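PDB 4NRH: CopN from Chlamydia pneumoniae, which probably acts as a type III secretion gatekeeper that, in complex with its chaperone Scc3, directs the secretion of translocator proteins. Local coordinates for residues L63-L68 with R99-A104; K105-A110 with S159-K164; E113-L118 with S123-L128. All blocks are in the same frame, centred on the assembly; numbering follows the deposited sequence.

Interaction 1: L63-L68 with R99-A104; sequences LQSTAL and RTAIGA
S65 meets A101 and I102 through a small surface, the two segments burying 87 Å² between them. Its CB lies 4.1 Å from CB of A101, and its OG lies 3.8 Å from CD1 of I102. Both are van der Waals contacts. Small residues suit the spot: S65 and A101 both direct their CB atoms at the opposite helix, and having so little beyond them lets the backbones approach until the two CA atoms are 6.0 Å apart. The pair joins helix 61-74 to the short helix 99-105 in the all-helical HrpJ-like part of the chain, with helix 80-97 coming between them in sequence. I102 starts out facing away from helix 61-74, yet its CG1 branch swings back, beside the backbone N (chi1 -53°), and delivers CD1 to the serine. The hydroxyl of S65 is not left with a methyl group alone, since it hydrogen-bonds to NZ of K105, one turn beyond A101. That NZ is shared between the S65 hydroxyl and the carboxylate of D69, with which it forms a salt bridge. Around the apolar side, H93 of helix 80-97 packs on A101, while T94 touches I102.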
ATOM      1  N   LEU A  63       7.155  28.060  14.238  1.00 27.38           N
ATOM      2  CA  LEU A  63       7.465  28.434  15.614  1.00 36.23           C
ATOM      3  C   LEU A  63       7.063  29.884  15.880  1.00 40.40           C
ATOM      4  O   LEU A  63       6.682  30.233  16.997  1.00 42.79           O
ATOM      5  CB  LEU A  63       8.952  28.225  15.915  1.00 34.78           C
ATOM      6  CG  LEU A  63       9.400  26.811  16.304  1.00 32.51           C
ATOM      7  CD1 LEU A  63       8.615  26.317  17.512  1.00 26.73           C
ATOM      8  CD2 LEU A  63       9.279  25.834  15.144  1.00 29.66           C
ATOM      9  N   GLN A  64       7.163  30.726  14.854  1.00 34.43           N
ATOM     10  CA  GLN A  64       6.674  32.098  14.942  1.00 32.96           C
ATOM     11  C   GLN A  64       5.183  32.097  15.254  1.00 40.10           C
ATOM     12  O   GLN A  64       4.708  32.860  16.096  1.00 33.84           O
ATOM     13  CB  GLN A  64       6.930  32.864  13.642  1.00 30.31           C
ATOM     14  CG  GLN A  64       8.394  33.073  13.301  1.00 37.50           C
ATOM     15  CD  GLN A  64       8.587  33.707  11.937  1.00 41.62           C
ATOM     16  OE1 GLN A  64       7.619  34.012  11.240  1.00 43.74           O
ATOM     17  NE2 GLN A  64       9.842  33.907  11.549  1.00 38.29           N
ATOM     18  N   SER A  65       4.454  31.228  14.558  1.00 35.74           N
ATOM     19  CA  SER A  65       3.016  31.089  14.746  1.00 36.27           C
ATOM     20  C   SER A  65       2.704  30.538  16.133  1.00 40.48           C
ATOM     21  O   SER A  65       1.711  30.916  16.755  1.00 42.42           O
ATOM     22  CB  SER A  65       2.421  30.180  13.668  1.00 31.52           C
ATOM     23  OG  SER A  65       1.014  30.091  13.794  1.00 37.70           O
ATOM     24  N   THR A  66       3.560  29.638  16.609  1.00 34.58           N
ATOM     25  CA  THR A  66       3.417  29.068  17.942  1.00 35.94           C
ATOM     26  C   THR A  66       3.658  30.127  19.015  1.00 34.43           C
ATOM     27  O   THR A  66       2.905  30.224  19.986  1.00 31.31           O
ATOM     28  CB  THR A  66       4.392  27.894  18.159  1.00 37.62           C
ATOM     29  OG1 THR A  66       4.094  26.842  17.232  1.00 40.05           O
ATOM     30  CG2 THR A  66       4.284  27.359  19.581  1.00 27.70           C
ATOM     31  N   ALA A  67       4.711  30.919  18.828  1.00 30.85           N
ATOM     32  CA  ALA A  67       5.060  31.982  19.765  1.00 31.49           C
ATOM     33  C   ALA A  67       3.947  33.021  19.869  1.00 31.55           C
ATOM     34  O   ALA A  67       3.655  33.526  20.953  1.00 41.13           O
ATOM     35  CB  ALA A  67       6.368  32.646  19.350  1.00 26.24           C
ATOM     36  N   LEU A  68       3.328  33.333  18.734  1.00 33.38           N
ATOM     37  CA  LEU A  68       2.222  34.283  18.696  1.00 36.71           C
ATOM     38  C   LEU A  68       1.016  33.776  19.480  1.00 40.27           C
ATOM     39  O   LEU A  68       0.358  34.547  20.181  1.00 36.55           O
ATOM     40  CB  LEU A  68       1.828  34.585  17.250  1.00 36.13           C
ATOM     41  CG  LEU A  68       2.727  35.617  16.568  1.00 37.08           C
ATOM     42  CD1 LEU A  68       2.595  35.536  15.059  1.00 37.48           C
ATOM     43  CD2 LEU A  68       2.409  37.022  17.065  1.00 36.14           C
ATOM     44  N   ARG A  99      -0.362  28.617   4.869  1.00 47.85           N
ATOM     45  CA  ARG A  99      -0.070  27.217   5.157  1.00 51.19           C
ATOM     46  C   ARG A  99       1.366  27.011   5.631  1.00 43.68           C
ATOM     47  O   ARG A  99       1.659  26.054   6.348  1.00 38.18           O
ATOM     48  CB  ARG A  99      -0.337  26.352   3.925  1.00 54.52           C
ATOM     49  CG  ARG A  99      -0.506  24.882   4.253  1.00 57.67           C
ATOM     50  CD  ARG A  99      -0.568  24.027   3.004  1.00 55.28           C
ATOM     51  NE  ARG A  99      -0.737  22.619   3.346  1.00 64.01           N
ATOM     52  CZ  ARG A  99      -0.153  21.615   2.701  1.00 58.18           C
ATOM     53  NH1 ARG A  99       0.649  21.858   1.673  1.00 47.09           N
ATOM     54  NH2 ARG A  99      -0.370  20.366   3.090  1.00 59.30           N
ATOM     55  N   THR A 100       2.258  27.906   5.219  1.00 43.79           N
ATOM     56  CA  THR A 100       3.655  27.849   5.634  1.00 41.34           C
ATOM     57  C   THR A 100       3.767  27.970   7.154  1.00 44.81           C
ATOM     58  O   THR A 100       4.689  27.430   7.766  1.00 46.90           O
ATOM     59  CB  THR A 100       4.485  28.962   4.957  1.00 42.51           C
ATOM     60  OG1 THR A 100       4.325  28.879   3.534  1.00 45.10           O
ATOM     61  CG2 THR A 100       5.961  28.833   5.304  1.00 41.54           C
ATOM     62  N   ALA A 101       2.810  28.664   7.760  1.00 43.52           N
ATOM     63  CA  ALA A 101       2.773  28.811   9.210  1.00 37.37           C
ATOM     64  C   ALA A 101       1.847  27.791   9.868  1.00 36.88           C
ATOM     65  O   ALA A 101       2.274  27.023  10.729  1.00 38.55           O
ATOM     66  CB  ALA A 101       2.350  30.224   9.586  1.00 36.75           C
ATOM     67  N   ILE A 102       0.584  27.780   9.453  1.00 35.52           N
ATOM     68  CA  ILE A 102      -0.430  26.952  10.104  1.00 36.79           C
ATOM     69  C   ILE A 102      -0.284  25.468   9.771  1.00 41.30           C
ATOM     70  O   ILE A 102      -0.357  24.616  10.658  1.00 33.81           O
ATOM     71  CB  ILE A 102      -1.850  27.406   9.722  1.00 44.88           C
ATOM     72  CG1 ILE A 102      -2.017  28.903   9.989  1.00 41.44           C
ATOM     73  CG2 ILE A 102      -2.890  26.616  10.499  1.00 44.99           C
ATOM     74  CD1 ILE A 102      -1.818  29.290  11.439  1.00 38.89           C
ATOM     75  N   GLY A 103      -0.075  25.165   8.494  1.00 43.49           N
ATOM     76  CA  GLY A 103       0.114  23.795   8.054  1.00 46.49           C
ATOM     77  C   GLY A 103       1.331  23.150   8.690  1.00 43.28           C
ATOM     78  O   GLY A 103       1.280  22.000   9.124  1.00 50.94           O
ATOM     79  N   ALA A 104       2.429  23.898   8.741  1.00 41.20           N
ATOM     80  CA  ALA A 104       3.659  23.419   9.359  1.00 40.65           C
ATOM     81  C   ALA A 104       3.483  23.222  10.863  1.00 36.57           C
ATOM     82  O   ALA A 104       3.970  22.245  11.431  1.00 36.32           O
ATOM     83  CB  ALA A 104       4.801  24.387   9.079  1.00 37.67           C
TER

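Interaction 2: K105-A110 with S159-K164; sequences KNILFA and SSFLMK
F161 carries its ring anti to the backbone N (chi1 164°), and this turns a side chain whose CB leaves its helix obliquely toward the residues around A110. I107 meets it with CG1 set between its own backbone N and carbonyl carbon (chi1 61°), and an extended second torsion (chi2 166°) carries CD1 out to the ring. The contact is helix-to-helix packing in an all-helical fold: the long helix 152-172 lies against the start of helix 108-115 and the type I turn, K105 to L108, that leads into it. I107 occupies the N-cap position of that helix, where its apolar side chain makes no cap of its own but faces the neighbouring helix. Its CD1 comes within 4.1 Å of CZ of F161, approaching the ring obliquely. The two side chains cross at about a right angle. A110 takes the side of the ring, its carbonyl C lying near the ring plane at the edge, 4.0 Å from CE1 of F161. Alanine suits this place because its single methyl, pointing at helix 152-172, lets the phenylalanine come up to the backbone itself. Helix 122-133 adds to the surroundings, with L125 packed on F161 and Y129 on I107, which places the aromatic ring among three helices. The margin is more open. K164 is exposed, and its aliphatic stem lies beside the alanine while its ammonium reaches onward. The touching atom there is CG of K164, 4.4 Å from CB of A110.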
ATOM      1  N   LYS A 105       2.792  24.159  11.503  1.00 33.18           N
ATOM      2  CA  LYS A 105       2.556  24.095  12.942  1.00 34.95           C
ATOM      3  C   LYS A 105       1.721  22.873  13.330  1.00 32.15           C
ATOM      4  O   LYS A 105       1.909  22.299  14.401  1.00 37.57           O
ATOM      5  CB  LYS A 105       1.874  25.380  13.426  1.00 29.56           C
ATOM      6  CG  LYS A 105       1.558  25.409  14.912  1.00 39.35           C
ATOM      7  CD  LYS A 105       1.083  26.787  15.352  1.00 37.02           C
ATOM      8  CE  LYS A 105      -0.262  27.138  14.735  1.00 32.53           C
ATOM      9  NZ  LYS A 105      -0.746  28.473  15.186  1.00 30.15           N
ATOM     10  N   ASN A 106       0.804  22.476  12.453  1.00 34.29           N
ATOM     11  CA  ASN A 106      -0.067  21.336  12.729  1.00 41.55           C
ATOM     12  C   ASN A 106       0.633  19.981  12.619  1.00 43.25           C
ATOM     13  O   ASN A 106       0.072  18.957  13.005  1.00 48.73           O
ATOM     14  CB  ASN A 106      -1.276  21.363  11.792  1.00 46.03           C
ATOM     15  CG  ASN A 106      -2.215  22.513  12.092  1.00 49.50           C
ATOM     16  OD1 ASN A 106      -2.130  23.141  13.149  1.00 43.18           O
ATOM     17  ND2 ASN A 106      -3.119  22.798  11.161  1.00 45.02           N
ATOM     18  N   ILE A 107       1.854  19.977  12.091  1.00 38.17           N
ATOM     19  CA  ILE A 107       2.645  18.752  12.009  1.00 40.01           C
ATOM     20  C   ILE A 107       3.967  18.927  12.746  1.00 36.80           C
ATOM     21  O   ILE A 107       4.920  18.177  12.529  1.00 38.40           O
ATOM     22  CB  ILE A 107       2.925  18.342  10.550  1.00 34.34           C
ATOM     23  CG1 ILE A 107       3.713  19.435   9.827  1.00 36.13           C
ATOM     24  CG2 ILE A 107       1.623  18.042   9.823  1.00 36.37           C
ATOM     25  CD1 ILE A 107       4.320  18.983   8.519  1.00 42.08           C
ATOM     26  N   LEU A 108       4.006  19.930  13.618  1.00 38.06           N
ATOM     27  CA  LEU A 108       5.205  20.286  14.372  1.00 35.51           C
ATOM     28  C   LEU A 108       5.770  19.119  15.179  1.00 34.90           C
ATOM     29  O   LEU A 108       6.936  18.754  15.023  1.00 40.49           O
ATOM     30  CB  LEU A 108       4.896  21.459  15.305  1.00 34.36           C
ATOM     31  CG  LEU A 108       6.066  22.253  15.886  1.00 37.35           C
ATOM     32  CD1 LEU A 108       6.924  22.832  14.778  1.00 34.89           C
ATOM     33  CD2 LEU A 108       5.541  23.360  16.782  1.00 44.64           C
ATOM     34  N   PHE A 109       4.940  18.537  16.039  1.00 36.81           N
ATOM     35  CA  PHE A 109       5.385  17.482  16.945  1.00 36.19           C
ATOM     36  C   PHE A 109       5.682  16.181  16.206  1.00 37.34           C
ATOM     37  O   PHE A 109       6.586  15.436  16.587  1.00 40.01           O
ATOM     38  CB  PHE A 109       4.338  17.245  18.032  1.00 41.84           C
ATOM     39  CG  PHE A 109       4.072  18.452  18.884  1.00 44.15           C
ATOM     40  CD1 PHE A 109       5.091  19.030  19.626  1.00 47.00           C
ATOM     41  CD2 PHE A 109       2.809  19.018  18.935  1.00 50.96           C
ATOM     42  CE1 PHE A 109       4.852  20.145  20.408  1.00 48.26           C
ATOM     43  CE2 PHE A 109       2.565  20.134  19.715  1.00 52.33           C
ATOM     44  CZ  PHE A 109       3.588  20.698  20.452  1.00 51.45           C
ATOM     45  N   ALA A 110       4.916  15.909  15.155  1.00 30.48           N
ATOM     46  CA  ALA A 110       5.162  14.743  14.315  1.00 32.03           C
ATOM     47  C   ALA A 110       6.525  14.859  13.644  1.00 31.74           C
ATOM     48  O   ALA A 110       7.295  13.901  13.605  1.00 28.84           O
ATOM     49  CB  ALA A 110       4.065  14.592  13.275  1.00 28.41           C
ATOM     50  N   SER A 159       8.679   8.230   4.363  1.00 27.72           N
ATOM     51  CA  SER A 159       7.381   7.891   3.791  1.00 28.20           C
ATOM     52  C   SER A 159       6.325   7.745   4.883  1.00 33.62           C
ATOM     53  O   SER A 159       5.172   8.139   4.701  1.00 37.30           O
ATOM     54  CB  SER A 159       7.471   6.602   2.972  1.00 31.97           C
ATOM     55  OG  SER A 159       7.693   5.481   3.811  1.00 35.55           O
ATOM     56  N   SER A 160       6.725   7.176   6.016  1.00 27.54           N
ATOM     57  CA  SER A 160       5.826   7.013   7.152  1.00 26.84           C
ATOM     58  C   SER A 160       5.451   8.364   7.757  1.00 30.35           C
ATOM     59  O   SER A 160       4.314   8.565   8.185  1.00 30.74           O
ATOM     60  CB  SER A 160       6.459   6.116   8.218  1.00 28.83           C
ATOM     61  OG  SER A 160       6.649   4.801   7.727  1.00 45.86           O
ATOM     62  N   PHE A 161       6.413   9.280   7.800  1.00 35.60           N
ATOM     63  CA  PHE A 161       6.151  10.639   8.264  1.00 32.67           C
ATOM     64  C   PHE A 161       5.111  11.318   7.381  1.00 29.97           C
ATOM     65  O   PHE A 161       4.212  11.998   7.876  1.00 33.52           O
ATOM     66  CB  PHE A 161       7.433  11.472   8.289  1.00 29.23           C
ATOM     67  CG  PHE A 161       7.186  12.950   8.392  1.00 26.44           C
ATOM     68  CD1 PHE A 161       6.691  13.499   9.563  1.00 30.26           C
ATOM     69  CD2 PHE A 161       7.437  13.787   7.318  1.00 29.49           C
ATOM     70  CE1 PHE A 161       6.455  14.857   9.662  1.00 38.24           C
ATOM     71  CE2 PHE A 161       7.203  15.147   7.411  1.00 26.04           C
ATOM     72  CZ  PHE A 161       6.713  15.682   8.586  1.00 27.99           C
ATOM     73  N   LEU A 162       5.249  11.131   6.072  1.00 30.09           N
ATOM     74  CA  LEU A 162       4.328  11.712   5.103  1.00 26.70           C
ATOM     75  C   LEU A 162       2.914  11.176   5.310  1.00 33.25           C
ATOM     76  O   LEU A 162       1.944  11.932   5.267  1.00 35.22           O
ATOM     77  CB  LEU A 162       4.799  11.421   3.677  1.00 24.50           C
ATOM     78  CG  LEU A 162       6.083  12.122   3.229  1.00 30.99           C
ATOM     79  CD1 LEU A 162       6.417  11.762   1.788  1.00 28.68           C
ATOM     80  CD2 LEU A 162       5.969  13.630   3.398  1.00 24.83           C
ATOM     81  N   MET A 163       2.810   9.869   5.536  1.00 30.54           N
ATOM     82  CA  MET A 163       1.524   9.224   5.780  1.00 36.13           C
ATOM     83  C   MET A 163       0.895   9.723   7.076  1.00 38.74           C
ATOM     84  O   MET A 163      -0.312   9.957   7.141  1.00 41.61           O
ATOM     85  CB  MET A 163       1.683   7.704   5.831  1.00 34.53           C
ATOM     86  CG  MET A 163       2.057   7.073   4.503  1.00 45.22           C
ATOM     87  SD  MET A 163       0.718   7.162   3.299  1.00 42.39           S
ATOM     88  CE  MET A 163      -0.525   6.152   4.102  1.00 34.02           C
ATOM     89  N   LYS A 164       1.723   9.880   8.105  1.00 33.97           N
ATOM     90  CA  LYS A 164       1.256  10.352   9.403  1.00 37.74           C
ATOM     91  C   LYS A 164       0.720  11.778   9.300  1.00 36.17           C
ATOM     92  O   LYS A 164      -0.321  12.106   9.872  1.00 37.30           O
ATOM     93  CB  LYS A 164       2.383  10.279  10.435  1.00 34.52           C
ATOM     94  CG  LYS A 164       2.058  10.936  11.767  1.00 39.05           C
ATOM     95  CD  LYS A 164       1.018  10.141  12.537  1.00 43.77           C
ATOM     96  CE  LYS A 164       0.732  10.770  13.890  1.00 49.50           C
ATOM     97  NZ  LYS A 164      -0.277   9.991  14.659  1.00 58.28           N
TER

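Interaction 3: E113-L118 with S123-L128; sequences EYADQL and SGLRSL
L125 drives its CD1 methyl against Y114 and A115 of helix 108-115, where it meets backbone as well as side chain: it lies 3.6 Å from N of A115 and 3.9 Å from CB of the same residue. CB of Y114 is equally close to this methyl, at 3.9 Å. The tight part is therefore one branched leucine fitted against two neighbouring residues, and the small side chain of A115 is what lets CD1 reach the main chain. L125 holds CG beside its own backbone N (chi1 -71°), so that CD1 reaches A115 and CD2 faces L118. The arrangement is two consecutive helices joined by a tight type I turn, A115 to L118, and a short link, with helix 122-133 heading off steeply across helix 108-115. Packing is looser beyond the turn, where CD1 of L118 stands 4.3 Å from CD2 of L125, though D154 and V158 of helix 152-172 also touch L118. Y114 contributes little more than its CB, for its ring turns away from L125, leaving CB as the touching atom. On the solvent side D116 and Q117, the middle residues of the turn, are exposed and suitably polar, whereas buried L125 has V120 as a further apolar neighbour.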
ATOM      1  N   GLU A 113       9.380  14.189  16.153  1.00 30.77           N
ATOM      2  CA  GLU A 113       9.526  12.793  16.549  1.00 36.58           C
ATOM      3  C   GLU A 113      10.192  11.963  15.453  1.00 35.52           C
ATOM      4  O   GLU A 113      11.030  11.107  15.733  1.00 38.16           O
ATOM      5  CB  GLU A 113       8.167  12.189  16.913  1.00 40.42           C
ATOM      6  CG  GLU A 113       8.262  10.768  17.445  1.00 39.01           C
ATOM      7  CD  GLU A 113       6.925  10.214  17.899  1.00 47.51           C
ATOM      8  OE1 GLU A 113       5.885  10.842  17.611  1.00 46.88           O
ATOM      9  OE2 GLU A 113       6.915   9.145  18.548  1.00 40.33           O
ATOM     10  N   TYR A 114       9.819  12.222  14.203  1.00 35.65           N
ATOM     11  CA  TYR A 114      10.389  11.495  13.071  1.00 38.70           C
ATOM     12  C   TYR A 114      11.805  11.959  12.739  1.00 37.44           C
ATOM     13  O   TYR A 114      12.649  11.151  12.352  1.00 38.39           O
ATOM     14  CB  TYR A 114       9.488  11.628  11.840  1.00 33.02           C
ATOM     15  CG  TYR A 114       8.305  10.685  11.852  1.00 35.47           C
ATOM     16  CD1 TYR A 114       7.174  10.967  12.607  1.00 30.59           C
ATOM     17  CD2 TYR A 114       8.325   9.508  11.117  1.00 41.83           C
ATOM     18  CE1 TYR A 114       6.093  10.105  12.623  1.00 35.97           C
ATOM     19  CE2 TYR A 114       7.250   8.640  11.127  1.00 39.63           C
ATOM     20  CZ  TYR A 114       6.136   8.943  11.881  1.00 42.24           C
ATOM     21  OH  TYR A 114       5.064   8.083  11.895  1.00 49.14           O
ATOM     22  N   ALA A 115      12.066  13.256  12.882  1.00 39.46           N
ATOM     23  CA  ALA A 115      13.401  13.799  12.626  1.00 37.24           C
ATOM     24  C   ALA A 115      14.421  13.255  13.618  1.00 34.16           C
ATOM     25  O   ALA A 115      15.612  13.180  13.317  1.00 38.13           O
ATOM     26  CB  ALA A 115      13.382  15.317  12.672  1.00 25.94           C
ATOM     27  N   ASP A 116      13.947  12.886  14.805  1.00 36.39           N
ATOM     28  CA  ASP A 116      14.804  12.315  15.839  1.00 32.60           C
ATOM     29  C   ASP A 116      15.406  10.980  15.400  1.00 40.23           C
ATOM     30  O   ASP A 116      16.385  10.513  15.982  1.00 41.61           O
ATOM     31  CB  ASP A 116      14.023  12.133  17.142  1.00 36.95           C
ATOM     32  CG  ASP A 116      13.849  13.432  17.906  1.00 46.31           C
ATOM     33  OD1 ASP A 116      14.629  14.376  17.666  1.00 41.86           O
ATOM     34  OD2 ASP A 116      12.930  13.507  18.750  1.00 48.47           O
ATOM     35  N   GLN A 117      14.815  10.373  14.375  1.00 35.13           N
ATOM     36  CA  GLN A 117      15.267   9.078  13.881  1.00 44.57           C
ATOM     37  C   GLN A 117      16.109   9.221  12.616  1.00 41.17           C
ATOM     38  O   GLN A 117      16.655   8.242  12.111  1.00 44.32           O
ATOM     39  CB  GLN A 117      14.068   8.168  13.603  1.00 49.47           C
ATOM     40  CG  GLN A 117      13.112   8.014  14.775  1.00 41.26           C
ATOM     41  CD  GLN A 117      13.756   7.333  15.966  1.00 47.97           C
ATOM     42  OE1 GLN A 117      14.497   6.364  15.815  1.00 48.22           O
ATOM     43  NE2 GLN A 117      13.472   7.838  17.161  1.00 48.61           N
ATOM     44  N   LEU A 118      16.214  10.445  12.110  1.00 41.71           N
ATOM     45  CA  LEU A 118      16.957  10.701  10.880  1.00 44.71           C
ATOM     46  C   LEU A 118      18.071  11.721  11.087  1.00 45.59           C
ATOM     47  O   LEU A 118      18.185  12.326  12.153  1.00 50.25           O
ATOM     48  CB  LEU A 118      16.012  11.191   9.782  1.00 41.91           C
ATOM     49  CG  LEU A 118      14.802  10.315   9.459  1.00 41.41           C
ATOM     50  CD1 LEU A 118      13.833  11.057   8.553  1.00 42.89           C
ATOM     51  CD2 LEU A 118      15.244   9.006   8.821  1.00 44.69           C
ATOM     52  N   SER A 123      12.286  20.875  10.647  1.00 37.44           N
ATOM     53  CA  SER A 123      11.805  21.876   9.704  1.00 43.57           C
ATOM     54  C   SER A 123      12.000  21.389   8.275  1.00 38.15           C
ATOM     55  O   SER A 123      11.227  21.731   7.379  1.00 47.58           O
ATOM     56  CB  SER A 123      12.525  23.210   9.913  1.00 39.50           C
ATOM     57  OG  SER A 123      13.923  23.068   9.732  1.00 40.69           O
ATOM     58  N   GLY A 124      13.047  20.596   8.070  1.00 34.95           N
ATOM     59  CA  GLY A 124      13.313  19.989   6.780  1.00 34.53           C
ATOM     60  C   GLY A 124      12.196  19.048   6.380  1.00 29.86           C
ATOM     61  O   GLY A 124      11.797  19.000   5.216  1.00 38.42           O
ATOM     62  N   LEU A 125      11.690  18.296   7.351  1.00 35.57           N
ATOM     63  CA  LEU A 125      10.580  17.382   7.113  1.00 36.12           C
ATOM     64  C   LEU A 125       9.284  18.143   6.839  1.00 34.75           C
ATOM     65  O   LEU A 125       8.494  17.744   5.984  1.00 30.01           O
ATOM     66  CB  LEU A 125      10.397  16.433   8.301  1.00 37.57           C
ATOM     67  CG  LEU A 125      11.474  15.363   8.490  1.00 38.80           C
ATOM     68  CD1 LEU A 125      11.107  14.421   9.628  1.00 30.24           C
ATOM     69  CD2 LEU A 125      11.690  14.586   7.203  1.00 36.24           C
ATOM     70  N   ARG A 126       9.070  19.239   7.564  1.00 36.19           N
ATOM     71  CA  ARG A 126       7.868  20.047   7.377  1.00 32.33           C
ATOM     72  C   ARG A 126       7.869  20.715   6.008  1.00 36.60           C
ATOM     73  O   ARG A 126       6.826  20.838   5.365  1.00 37.88           O
ATOM     74  CB  ARG A 126       7.741  21.106   8.474  1.00 28.27           C
ATOM     75  CG  ARG A 126       7.488  20.535   9.855  1.00 37.05           C
ATOM     76  CD  ARG A 126       7.085  21.614  10.848  1.00 35.48           C
ATOM     77  NE  ARG A 126       8.123  22.619  11.057  1.00 37.46           N
ATOM     78  CZ  ARG A 126       9.094  22.513  11.959  1.00 43.59           C
ATOM     79  NH1 ARG A 126       9.166  21.438  12.732  1.00 40.50           N
ATOM     80  NH2 ARG A 126       9.995  23.478  12.086  1.00 41.63           N
ATOM     81  N   SER A 127       9.045  21.150   5.569  1.00 35.29           N
ATOM     82  CA  SER A 127       9.197  21.724   4.240  1.00 38.79           C
ATOM     83  C   SER A 127       8.862  20.691   3.166  1.00 39.34           C
ATOM     84  O   SER A 127       8.169  20.995   2.195  1.00 38.88           O
ATOM     85  CB  SER A 127      10.618  22.256   4.044  1.00 38.01           C
ATOM     86  OG  SER A 127      10.788  22.785   2.741  1.00 54.61           O
ATOM     87  N   LEU A 128       9.363  19.473   3.347  1.00 34.01           N
ATOM     88  CA  LEU A 128       9.059  18.375   2.434  1.00 34.55           C
ATOM     89  C   LEU A 128       7.568  18.053   2.395  1.00 30.09           C
ATOM     90  O   LEU A 128       6.987  17.916   1.318  1.00 25.18           O
ATOM     91  CB  LEU A 128       9.843  17.121   2.819  1.00 28.44           C
ATOM     92  CG  LEU A 128       9.489  15.887   1.987  1.00 39.35           C
ATOM     93  CD1 LEU A 128      10.044  16.013   0.575  1.00 38.79           C
ATOM     94  CD2 LEU A 128       9.986  14.620   2.654  1.00 33.75           C
TER

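Overall arrangement
Interactions 2 and 3 share helix 108-115 and have centres about 8 Å apart; L125 and F161 link them, with CE2 of F161 3.2 Å from O of L125. The ring of Y114 reaches into interaction 2, its OH lying 3.8 Å from CB of K164. Interaction 1 lies further off, its centre about 14 Å from that of interaction 2; K105 bridges the two, and CD2 of L63 lies 3.8 Å from CD1 of L108. R126 connects interaction 1 to interaction 3, whose centres are about 16 Å apart, packing on A104 and L63. N26, a sodium-site residue, touches L63 and L108, so the site borders segments 63-68 and 105-110 without using their residues. D24 of the chaperone chain packs on M163, in segment 159-164.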